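Local coordinates for protein putative pyridoxal phosphate-dependent transferase (Clostridium difficile, PDB 4DQ6) that is a putative pyridoxal phosphate-dependent transferase of the class I and II aminotransferase family, and holds pyridoxal-5'-phosphate in its pocket, at residues A[115-120]-A[164-170]; A[122-127]-A[171-177]; A[153-159]-A[188-192]. All coordinates share one frame; numbering follows the deposited sequence.

In the fold
Along the chain the segments come in the order 115-120, 122-127, 153-159, 164-170, 171-177, 188-192: the first segments of all three contacts precede all the second ones, so the pairings interleave. Contact 1 pairs two neighbouring parallel strands of the seven-stranded mixed sheet. Contact 2 follows directly after both strands, where the chain reaches the pyridoxal-5'-phosphate; its centre is about 14 Å from that of contact 1. Contact 3 joins helices 155-161 and 183-195; L189 touches F168 and L170, and the methyl of M118 lies by the backbone of I158. Its centre is about 12 Å from that of contact 1 and 17 Å from that of contact 2. The sheet thus links helical cover to cofactor pocket.

Contact 1. Residues A[115-120]-A[164-170]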
loop_
_atom_site.group_PDB
_atom_site.type_symbol
_atom_site.label_atom_id
_atom_site.label_comp_id
_atom_site.label_asym_id
_atom_site.label_seq_id
_atom_site.Cartn_x
_atom_site.Cartn_y
_atom_site.Cartn_z
ATOM N N ASP A 115 -21.531 -15.395 6.072
ATOM C CA ASP A 115 -22.557 -14.770 5.219
ATOM C C ASP A 115 -22.230 -15.131 3.771
ATOM O O ASP A 115 -21.038 -15.326 3.401
ATOM C CB ASP A 115 -22.592 -13.234 5.338
ATOM C CG ASP A 115 -23.336 -12.743 6.532
ATOM O OD1 ASP A 115 -23.996 -13.560 7.217
ATOM O OD2 ASP A 115 -23.329 -11.548 6.829
ATOM N N LYS A 116 -23.294 -15.212 2.974
ATOM C CA LYS A 116 -23.193 -15.554 1.555
ATOM C C LYS A 116 -22.957 -14.315 0.670
ATOM O O LYS A 116 -23.573 -13.280 0.899
ATOM C CB LYS A 116 -24.449 -16.297 1.090
ATOM C CG LYS A 116 -24.607 -17.705 1.640
ATOM C CD LYS A 116 -26.026 -18.188 1.369
ATOM C CE LYS A 116 -26.241 -19.602 1.860
ATOM N NZ LYS A 116 -26.623 -19.589 3.295
ATOM N N ILE A 117 -22.040 -14.456 -0.300
ATOM C CA ILE A 117 -21.637 -13.431 -1.257
ATOM C C ILE A 117 -21.626 -14.125 -2.612
ATOM O O ILE A 117 -21.031 -15.214 -2.773
ATOM C CB ILE A 117 -20.235 -12.887 -0.916
ATOM C CG1 ILE A 117 -20.231 -12.190 0.464
ATOM C CG2 ILE A 117 -19.784 -11.965 -2.053
ATOM C CD1 ILE A 117 -18.880 -11.674 0.931
ATOM N N MET A 118 -22.249 -13.463 -3.586
ATOM C CA MET A 118 -22.453 -14.022 -4.889
ATOM C C MET A 118 -21.535 -13.396 -5.908
ATOM O O MET A 118 -21.318 -12.154 -5.894
ATOM C CB MET A 118 -23.924 -13.850 -5.316
ATOM C CG MET A 118 -24.240 -14.411 -6.670
ATOM S SD MET A 118 -25.961 -14.307 -7.249
ATOM C CE MET A 118 -26.744 -15.569 -6.282
ATOM N N ILE A 119 -20.957 -14.274 -6.739
ATOM C CA ILE A 119 -20.151 -13.827 -7.933
ATOM C C ILE A 119 -20.620 -14.554 -9.185
ATOM O O ILE A 119 -21.420 -15.522 -9.080
ATOM C CB ILE A 119 -18.624 -14.019 -7.761
ATOM C CG1 ILE A 119 -18.230 -15.482 -7.795
ATOM C CG2 ILE A 119 -18.074 -13.272 -6.522
ATOM C CD1 ILE A 119 -16.717 -15.722 -7.764
ATOM N N GLN A 120 -20.243 -14.113 -10.388
ATOM C CA GLN A 120 -20.549 -14.801 -11.650
ATOM C C GLN A 120 -19.277 -15.302 -12.318
ATOM O O GLN A 120 -18.403 -14.497 -12.702
ATOM C CB GLN A 120 -21.259 -13.872 -12.616
ATOM C CG GLN A 120 -22.499 -13.190 -12.071
ATOM C CD GLN A 120 -23.050 -12.108 -12.963
ATOM O OE1 GLN A 120 -22.397 -11.093 -13.216
ATOM N NE2 GLN A 120 -24.267 -12.301 -13.454
ATOM N N ASP A 164 -30.741 -15.041 1.277
ATOM C CA ASP A 164 -29.747 -14.693 2.324
ATOM C C ASP A 164 -28.384 -14.202 1.805
ATOM O O ASP A 164 -27.514 -14.021 2.609
ATOM C CB ASP A 164 -29.521 -15.843 3.314
ATOM C CG ASP A 164 -30.763 -16.158 4.154
ATOM O OD1 ASP A 164 -31.544 -15.222 4.537
ATOM O OD2 ASP A 164 -30.935 -17.365 4.440
ATOM N N VAL A 165 -28.198 -14.006 0.491
ATOM C CA VAL A 165 -27.000 -13.379 -0.010
ATOM C C VAL A 165 -27.001 -11.954 0.506
ATOM O O VAL A 165 -28.027 -11.244 0.470
ATOM C CB VAL A 165 -27.018 -13.430 -1.540
ATOM C CG1 VAL A 165 -25.918 -12.544 -2.144
ATOM C CG2 VAL A 165 -26.790 -14.836 -1.995
ATOM N N LYS A 166 -25.821 -11.487 0.935
ATOM C CA LYS A 166 -25.707 -10.164 1.472
ATOM C C LYS A 166 -25.138 -9.204 0.473
ATOM O O LYS A 166 -25.468 -8.032 0.477
ATOM C CB LYS A 166 -24.817 -10.216 2.707
ATOM C CG LYS A 166 -25.382 -11.158 3.770
ATOM C CD LYS A 166 -26.771 -10.754 4.263
ATOM C CE LYS A 166 -27.318 -11.678 5.347
ATOM N NZ LYS A 166 -28.645 -11.212 5.852
ATOM N N LEU A 167 -24.269 -9.734 -0.368
ATOM C CA LEU A 167 -23.479 -8.899 -1.319
ATOM C C LEU A 167 -23.368 -9.621 -2.639
ATOM O O LEU A 167 -23.296 -10.857 -2.674
ATOM C CB LEU A 167 -21.976 -8.589 -0.886
ATOM C CG LEU A 167 -21.710 -7.827 0.410
ATOM C CD1 LEU A 167 -20.205 -7.727 0.734
ATOM C CD2 LEU A 167 -22.296 -6.420 0.280
ATOM N N PHE A 168 -23.287 -8.822 -3.714
ATOM C CA PHE A 168 -23.069 -9.304 -5.055
ATOM C C PHE A 168 -21.872 -8.588 -5.604
ATOM O O PHE A 168 -21.864 -7.323 -5.584
ATOM C CB PHE A 168 -24.342 -9.066 -5.915
ATOM C CG PHE A 168 -24.266 -9.668 -7.305
ATOM C CD1 PHE A 168 -23.465 -9.074 -8.274
ATOM C CD2 PHE A 168 -25.027 -10.833 -7.650
ATOM C CE1 PHE A 168 -23.413 -9.621 -9.544
ATOM C CE2 PHE A 168 -24.933 -11.385 -8.922
ATOM C CZ PHE A 168 -24.123 -10.763 -9.855
ATOM N N ILE A 169 -20.883 -9.361 -6.063
ATOM C CA ILE A 169 -19.700 -8.704 -6.614
ATOM C C ILE A 169 -19.792 -8.820 -8.153
ATOM O O ILE A 169 -19.776 -9.942 -8.691
ATOM C CB ILE A 169 -18.351 -9.290 -6.097
ATOM C CG1 ILE A 169 -18.323 -9.490 -4.588
ATOM C CG2 ILE A 169 -17.176 -8.389 -6.571
ATOM C CD1 ILE A 169 -17.003 -9.999 -4.025
ATOM N N LEU A 170 -19.904 -7.667 -8.815
ATOM C CA LEU A 170 -20.173 -7.586 -10.221
ATOM C C LEU A 170 -18.833 -7.143 -10.853
ATOM O O LEU A 170 -18.085 -6.255 -10.312
ATOM C CB LEU A 170 -21.239 -6.531 -10.534
ATOM C CG LEU A 170 -21.345 -5.942 -11.950
ATOM C CD1 LEU A 170 -21.907 -7.038 -12.854
ATOM C CD2 LEU A 170 -22.221 -4.711 -11.989
HETATM O O HOH W 1 -25.751 -15.367 4.473
HETATM O O HOH W 2 -18.936 -11.521 -10.722
#
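The carbonyl oxygen of M118 takes two groups from the neighbouring strand: the backbone N of I169, in an almost straight bond of 2.8 Å from M118 O, and the CA-H of F168, a weaker CA-H...O contact. This is parallel pairing between strands 116-119 and 165-171 of the mixed seven-stranded sheet in the family's pyridoxal phosphate-binding fold. The ladder continues with M118 N giving to L167 O and K166 N to K116 O. Beyond the strand pairing, a water takes the N-H of Q120 and donates to I169 O at 2.7 Å. Near the other end K166 has a helix-like psi of -32°, and L167 N is buried without a partner.

The two faces of the sheet differ. On one, I117, L167 and I169 lay branched aliphatic chains against each other, I117 CG2 resting 3.8 Å from I169 CG1; V131 of helix 126-133 covers I117 and I169. On the other, M118 and F168 make a Met-aromatic contact. With CG anti to the backbone N (chi1 -180°) and an extended chi2, M118 carries its sulfur to the edge of the ring, SD being 3.5 Å from F168 CE2. A flexible thioether suits such a rim, and L189 and C193 of helix 183-195 reach the same phenyl group. D115 sets OD2 3.7 Å from K166 CG, the side chains crossing at a slant, while its OD1 forms a salt bridge with K112. Q120 also reaches the ring: its amide, turned 71° from the phenyl plane, puts CD at the edge, 3.6 Å from F168 CZ.

Contact 2. Residues A[122-127]-A[171-177]; sequences PVYSPF and CNPHNPV. With PLP (pyridoxal-5'-phosphate), chain C.
Y124 and N175 meet beside the cofactor, and each takes hold of a different part of it. The Y124 ring lies over the pyridine of pyridoxal-5'-phosphate, with Y124 CZ 3.4 Å from PLP C4, and CD of P126 lies over the centre of the phenol's opposite face, so the flat tyrosine is held between a rigid proline and the flat cofactor. N175 ND2 donates to PLP O3 at 2.7 Å, while its OD1 accepts from R369, which fixes which way round the amide sits. C171, its SG anti to the backbone N (chi1 -159°), points the thiol sulfur to 3.5 Å from PLP C2A, the ring methyl; its CB lies against F127 and the methyl CG2 of V123, a compact side chain that suits the narrow place between F127, V123 and the cofactor methyl.

Bonds from backbone N-H groups set these residues in place. Y124 N donates to N175 O at 3.0 Å, tying tyrosine to asparagine, and N175 N makes a long bond of 3.6 Å to a side-chain acceptor, C171 SG. One layer farther out, H174 NE2 points in the plane of its ring to P122 O, 2.7 Å away and at 168°, a buried bond that joins the two loop segments while V123 CB packs by the imidazole. The peptides before P122, P173 and P176 are cis, which probably helps the chain turn here, and W329 packs on P122, P176 and V177.

Y65 of the second subunit also bonds to the cofactor. The stack with Y124 fixes the pyridine's tilt, and the N175 N-H would probably stabilise negative charge on O3.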
loop_
_atom_site.group_PDB
_atom_site.type_symbol
_atom_site.label_atom_id
_atom_site.label_comp_id
_atom_site.label_asym_id
_atom_site.label_seq_id
_atom_site.Cartn_x
_atom_site.Cartn_y
_atom_site.Cartn_z
ATOM N N PRO A 122 -17.260 -17.677 -15.420
ATOM C CA PRO A 122 -15.837 -17.492 -15.080
ATOM C C PRO A 122 -15.525 -16.035 -14.829
ATOM O O PRO A 122 -16.007 -15.159 -15.589
ATOM C CB PRO A 122 -15.145 -18.048 -16.306
ATOM C CG PRO A 122 -16.120 -17.822 -17.445
ATOM C CD PRO A 122 -17.505 -18.002 -16.821
ATOM N N VAL A 123 -14.693 -15.724 -13.837
ATOM C CA VAL A 123 -14.355 -14.366 -13.521
ATOM C C VAL A 123 -12.973 -14.347 -12.875
ATOM O O VAL A 123 -12.528 -15.340 -12.315
ATOM C CB VAL A 123 -15.438 -13.661 -12.644
ATOM C CG1 VAL A 123 -15.413 -14.236 -11.218
ATOM C CG2 VAL A 123 -15.270 -12.144 -12.578
ATOM N N TYR A 124 -12.365 -13.174 -12.953
ATOM C CA TYR A 124 -11.117 -12.740 -12.258
ATOM C C TYR A 124 -11.003 -13.501 -10.935
ATOM O O TYR A 124 -11.910 -13.420 -10.097
ATOM C CB TYR A 124 -11.206 -11.257 -12.026
ATOM C CG TYR A 124 -9.963 -10.640 -11.434
ATOM C CD1 TYR A 124 -8.743 -10.804 -12.035
ATOM C CD2 TYR A 124 -10.044 -9.859 -10.279
ATOM C CE1 TYR A 124 -7.608 -10.257 -11.500
ATOM C CE2 TYR A 124 -8.884 -9.281 -9.726
ATOM C CZ TYR A 124 -7.683 -9.506 -10.358
ATOM O OH TYR A 124 -6.472 -8.963 -9.882
ATOM N N SER A 125 -9.930 -14.276 -10.771
ATOM C CA SER A 125 -9.938 -15.305 -9.718
ATOM C C SER A 125 -9.929 -14.715 -8.319
ATOM O O SER A 125 -10.419 -15.362 -7.404
ATOM C CB SER A 125 -8.814 -16.279 -9.894
ATOM O OG SER A 125 -7.577 -15.576 -9.709
ATOM N N PRO A 126 -9.377 -13.519 -8.110
ATOM C CA PRO A 126 -9.447 -12.959 -6.756
ATOM C C PRO A 126 -10.839 -12.729 -6.242
ATOM O O PRO A 126 -11.010 -12.632 -5.008
ATOM C CB PRO A 126 -8.671 -11.667 -6.884
ATOM C CG PRO A 126 -7.622 -12.057 -7.863
ATOM C CD PRO A 126 -8.387 -12.774 -8.923
ATOM N N PHE A 127 -11.838 -12.643 -7.118
ATOM C CA PHE A 127 -13.263 -12.574 -6.667
ATOM C C PHE A 127 -13.661 -13.790 -5.793
ATOM O O PHE A 127 -14.386 -13.652 -4.799
ATOM C CB PHE A 127 -14.214 -12.537 -7.851
ATOM C CG PHE A 127 -14.480 -11.161 -8.421
ATOM C CD1 PHE A 127 -13.560 -10.154 -8.395
ATOM C CD2 PHE A 127 -15.721 -10.954 -9.008
ATOM C CE1 PHE A 127 -13.890 -8.911 -8.949
ATOM C CE2 PHE A 127 -16.076 -9.741 -9.538
ATOM C CZ PHE A 127 -15.136 -8.730 -9.558
ATOM N N CYS A 171 -18.455 -7.765 -11.987
ATOM C CA CYS A 171 -17.336 -7.304 -12.787
ATOM C C CYS A 171 -17.845 -6.626 -14.053
ATOM O O CYS A 171 -18.517 -7.269 -14.836
ATOM C CB CYS A 171 -16.460 -8.518 -13.127
ATOM S SG CYS A 171 -14.760 -8.149 -13.589
ATOM N N ASN A 172 -17.512 -5.333 -14.252
ATOM C CA ASN A 172 -18.069 -4.515 -15.350
ATOM C C ASN A 172 -17.099 -3.493 -15.827
ATOM O O ASN A 172 -16.965 -2.501 -15.182
ATOM C CB ASN A 172 -19.370 -3.874 -14.759
ATOM C CG ASN A 172 -20.085 -2.883 -15.654
ATOM O OD1 ASN A 172 -20.238 -3.141 -16.800
ATOM N ND2 ASN A 172 -20.638 -1.766 -15.054
ATOM N N PRO A 173 -16.459 -3.734 -16.983
ATOM C CA PRO A 173 -16.545 -4.905 -17.853
ATOM C C PRO A 173 -16.094 -6.216 -17.197
ATOM O O PRO A 173 -15.282 -6.197 -16.251
ATOM C CB PRO A 173 -15.587 -4.574 -19.004
ATOM C CG PRO A 173 -15.416 -3.101 -18.963
ATOM C CD PRO A 173 -15.589 -2.679 -17.554
ATOM N N HIS A 174 -16.566 -7.349 -17.712
ATOM C CA HIS A 174 -16.360 -8.627 -17.103
ATOM C C HIS A 174 -15.107 -9.291 -17.704
ATOM O O HIS A 174 -15.128 -9.757 -18.864
ATOM C CB HIS A 174 -17.596 -9.469 -17.272
ATOM C CG HIS A 174 -17.552 -10.703 -16.469
ATOM N ND1 HIS A 174 -18.399 -10.913 -15.396
ATOM C CD2 HIS A 174 -16.744 -11.804 -16.575
ATOM C CE1 HIS A 174 -18.085 -12.123 -14.867
ATOM N NE2 HIS A 174 -17.150 -12.718 -15.620
ATOM N N ASN A 175 -14.091 -9.434 -16.858
ATOM C CA ASN A 175 -12.869 -10.201 -17.151
ATOM C C ASN A 175 -13.083 -11.633 -16.671
ATOM O O ASN A 175 -13.389 -11.830 -15.491
ATOM C CB ASN A 175 -11.712 -9.513 -16.406
ATOM C CG ASN A 175 -10.494 -10.362 -16.242
ATOM O OD1 ASN A 175 -10.276 -11.346 -16.908
ATOM N ND2 ASN A 175 -9.592 -9.894 -15.334
ATOM N N PRO A 176 -12.978 -12.663 -17.538
ATOM C CA PRO A 176 -12.198 -12.638 -18.785
ATOM C C PRO A 176 -13.006 -12.649 -20.063
ATOM O O PRO A 176 -12.384 -12.652 -21.186
ATOM C CB PRO A 176 -11.404 -13.958 -18.666
ATOM C CG PRO A 176 -12.417 -14.875 -18.100
ATOM C CD PRO A 176 -13.072 -14.054 -17.035
ATOM N N VAL A 177 -14.320 -12.730 -19.983
ATOM C CA VAL A 177 -15.125 -12.960 -21.180
ATOM C C VAL A 177 -15.284 -11.738 -22.097
ATOM O O VAL A 177 -15.740 -11.888 -23.232
ATOM C CB VAL A 177 -16.466 -13.591 -20.881
ATOM C CG1 VAL A 177 -16.340 -14.855 -20.026
ATOM C CG2 VAL A 177 -17.465 -12.617 -20.273
HETATM N N1 PLP C . -10.264 -6.271 -10.764
HETATM C C2 PLP C . -10.250 -6.864 -12.003
HETATM C C2A PLP C . -11.475 -7.361 -12.708
HETATM C C3 PLP C . -9.010 -7.033 -12.727
HETATM O O3 PLP C . -8.989 -7.625 -13.913
HETATM C C4 PLP C . -7.776 -6.562 -12.120
HETATM C C4A PLP C . -6.445 -6.760 -12.799
HETATM C C5 PLP C . -7.875 -5.937 -10.810
HETATM C C6 PLP C . -9.132 -5.825 -10.171
HETATM C C5A PLP C . -6.617 -5.417 -10.189
HETATM O O4P PLP C . -6.873 -5.405 -8.825
HETATM P P PLP C . -5.784 -4.624 -7.915
HETATM O O1P PLP C . -6.107 -3.183 -8.111
HETATM O O2P PLP C . -6.120 -5.251 -6.504
HETATM O O3P PLP C . -4.425 -5.002 -8.581
#

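Contact 3. Residues A[153-159]-A[188-192]; sequences MDYEDIE and KLGDI
The Y155 ring carries aliphatic groups on both faces. Over the centre of one lies CD of K188, 3.8 Å from the centroid of the Y155 ring, a CH-pi contact; toward the rim of the other lies CB of M153. L189 N and I192 CD1 approach the same ring obliquely. The setting is a pair of nearly parallel helices, 155-161 and 183-195, packed beside the central sheet of the large domain, their short axes 12° apart in direction.

A lysine suits this exposed place, its methylenes covering the aromatic face while the amine can reach solvent: K188 runs across the ring, with CE 3.5 Å from Y155 CD2, then bends at chi4 (77°). Its NZ is 5.3 Å from the Y155 centroid, at most a weak cation-pi attraction. The phenol oxygen of Y155 is hydrogen-bonded to the backbone oxygen of E185, one turn earlier in helix 183-195, which ties the ring down at its polar end.

Beneath it the seam turns apolar. M153, stretched out beyond CG, reaches L189 with CE 3.7 Å from L189 CD2, and I158 CD1 packs on L189 CD1 at 3.9 Å; L189 also meets F168 and L170 of the sheet, so leucine fills the corner between helix and strand. I192, whose beta-branched chain suits the helix seam, packs CD1 by Y155 CD1 and sets CG2 4.1 Å from I158 CG2. D154 N-caps helix 155-161, its OD1 taking D157 N from above the carboxylate plane. E159 bends at chi2 (-80°), which brings its carboxylate to I192; OE1 is held by H196, and OE2 lies 3.7 Å from CG1 of I192.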
loop_
_atom_site.group_PDB
_atom_site.type_symbol
_atom_site.label_atom_id
_atom_site.label_comp_id
_atom_site.label_asym_id
_atom_site.label_seq_id
_atom_site.Cartn_x
_atom_site.Cartn_y
_atom_site.Cartn_z
ATOM N N MET A 153 -25.652 -12.781 -18.383
ATOM C CA MET A 153 -26.076 -13.171 -17.005
ATOM C C MET A 153 -27.192 -14.203 -16.966
ATOM O O MET A 153 -28.131 -14.198 -17.795
ATOM C CB MET A 153 -26.449 -11.927 -16.243
ATOM C CG MET A 153 -25.356 -10.850 -16.226
ATOM S SD MET A 153 -25.770 -9.573 -15.017
ATOM C CE MET A 153 -24.393 -8.454 -15.256
ATOM N N ASP A 154 -27.099 -15.131 -15.998
ATOM C CA ASP A 154 -28.151 -16.108 -15.820
ATOM C C ASP A 154 -29.105 -15.620 -14.722
ATOM O O ASP A 154 -28.954 -15.955 -13.559
ATOM C CB ASP A 154 -27.584 -17.481 -15.517
ATOM C CG ASP A 154 -28.631 -18.576 -15.567
ATOM O OD1 ASP A 154 -29.845 -18.259 -15.445
ATOM O OD2 ASP A 154 -28.256 -19.771 -15.742
ATOM N N TYR A 155 -30.084 -14.818 -15.127
ATOM C CA TYR A 155 -30.908 -14.089 -14.184
ATOM C C TYR A 155 -31.767 -15.037 -13.370
ATOM O O TYR A 155 -31.988 -14.765 -12.179
ATOM C CB TYR A 155 -31.764 -13.044 -14.904
ATOM C CG TYR A 155 -30.969 -11.944 -15.562
ATOM C CD1 TYR A 155 -30.315 -10.965 -14.799
ATOM C CD2 TYR A 155 -30.839 -11.916 -16.915
ATOM C CE1 TYR A 155 -29.594 -9.953 -15.388
ATOM C CE2 TYR A 155 -30.117 -10.894 -17.505
ATOM C CZ TYR A 155 -29.482 -9.958 -16.734
ATOM O OH TYR A 155 -28.794 -8.940 -17.334
ATOM N N GLU A 156 -32.279 -16.115 -13.993
ATOM C CA GLU A 156 -33.020 -17.149 -13.287
ATOM C C GLU A 156 -32.132 -17.790 -12.226
ATOM O O GLU A 156 -32.586 -18.032 -11.112
ATOM C CB GLU A 156 -33.539 -18.240 -14.265
ATOM C CG GLU A 156 -34.436 -19.307 -13.646
ATOM C CD GLU A 156 -34.880 -20.384 -14.640
ATOM O OE1 GLU A 156 -35.997 -20.917 -14.483
ATOM O OE2 GLU A 156 -34.104 -20.692 -15.572
ATOM N N ASP A 157 -30.880 -18.090 -12.570
ATOM C CA ASP A 157 -29.978 -18.752 -11.619
ATOM C C ASP A 157 -29.679 -17.852 -10.423
ATOM O O ASP A 157 -29.680 -18.329 -9.263
ATOM C CB ASP A 157 -28.688 -19.206 -12.304
ATOM C CG ASP A 157 -27.839 -20.070 -11.437
ATOM O OD1 ASP A 157 -28.246 -21.223 -11.096
ATOM O OD2 ASP A 157 -26.768 -19.576 -11.040
ATOM N N ILE A 158 -29.467 -16.558 -10.699
ATOM C CA ILE A 158 -29.217 -15.538 -9.661
ATOM C C ILE A 158 -30.401 -15.519 -8.696
ATOM O O ILE A 158 -30.233 -15.660 -7.470
ATOM C CB ILE A 158 -29.114 -14.145 -10.248
ATOM C CG1 ILE A 158 -27.835 -14.033 -11.100
ATOM C CG2 ILE A 158 -29.014 -13.114 -9.153
ATOM C CD1 ILE A 158 -27.658 -12.711 -11.868
ATOM N N GLU A 159 -31.605 -15.392 -9.254
ATOM C CA GLU A 159 -32.848 -15.458 -8.450
ATOM C C GLU A 159 -32.948 -16.724 -7.610
ATOM O O GLU A 159 -33.321 -16.668 -6.398
ATOM C CB GLU A 159 -34.052 -15.401 -9.390
ATOM C CG GLU A 159 -34.457 -14.004 -9.804
ATOM C CD GLU A 159 -35.281 -13.278 -8.742
ATOM O OE1 GLU A 159 -35.498 -13.812 -7.637
ATOM O OE2 GLU A 159 -35.706 -12.141 -9.029
ATOM N N LYS A 188 -31.607 -5.060 -15.083
ATOM C CA LYS A 188 -32.240 -6.321 -14.639
ATOM C C LYS A 188 -31.544 -6.875 -13.404
ATOM O O LYS A 188 -32.184 -7.298 -12.448
ATOM C CB LYS A 188 -32.281 -7.312 -15.787
ATOM C CG LYS A 188 -33.246 -8.465 -15.528
ATOM C CD LYS A 188 -33.507 -9.200 -16.831
ATOM C CE LYS A 188 -34.102 -10.559 -16.590
ATOM N NZ LYS A 188 -35.537 -10.440 -16.262
ATOM N N LEU A 189 -30.219 -6.834 -13.363
ATOM C CA LEU A 189 -29.458 -7.294 -12.197
ATOM C C LEU A 189 -29.735 -6.426 -10.982
ATOM O O LEU A 189 -29.908 -6.920 -9.874
ATOM C CB LEU A 189 -27.941 -7.281 -12.492
ATOM C CG LEU A 189 -26.965 -7.574 -11.347
ATOM C CD1 LEU A 189 -27.260 -9.001 -10.802
ATOM C CD2 LEU A 189 -25.522 -7.257 -11.889
ATOM N N GLY A 190 -29.697 -5.112 -11.162
ATOM C CA GLY A 190 -29.768 -4.234 -10.022
ATOM C C GLY A 190 -31.159 -4.290 -9.408
ATOM O O GLY A 190 -31.296 -4.109 -8.219
ATOM N N ASP A 191 -32.159 -4.543 -10.241
ATOM C CA ASP A 191 -33.528 -4.711 -9.737
ATOM C C ASP A 191 -33.641 -5.931 -8.870
ATOM O O ASP A 191 -34.284 -5.886 -7.810
ATOM C CB ASP A 191 -34.495 -4.816 -10.907
ATOM C CG ASP A 191 -34.805 -3.486 -11.510
ATOM O OD1 ASP A 191 -34.466 -2.448 -10.893
ATOM O OD2 ASP A 191 -35.433 -3.473 -12.605
ATOM N N ILE A 192 -33.049 -7.032 -9.306
ATOM C CA ILE A 192 -33.011 -8.237 -8.481
ATOM C C ILE A 192 -32.378 -7.952 -7.123
ATOM O O ILE A 192 -32.885 -8.274 -6.076
ATOM C CB ILE A 192 -32.261 -9.389 -9.199
ATOM C CG1 ILE A 192 -33.081 -9.874 -10.405
ATOM C CG2 ILE A 192 -32.035 -10.565 -8.252
ATOM C CD1 ILE A 192 -32.338 -10.859 -11.285
#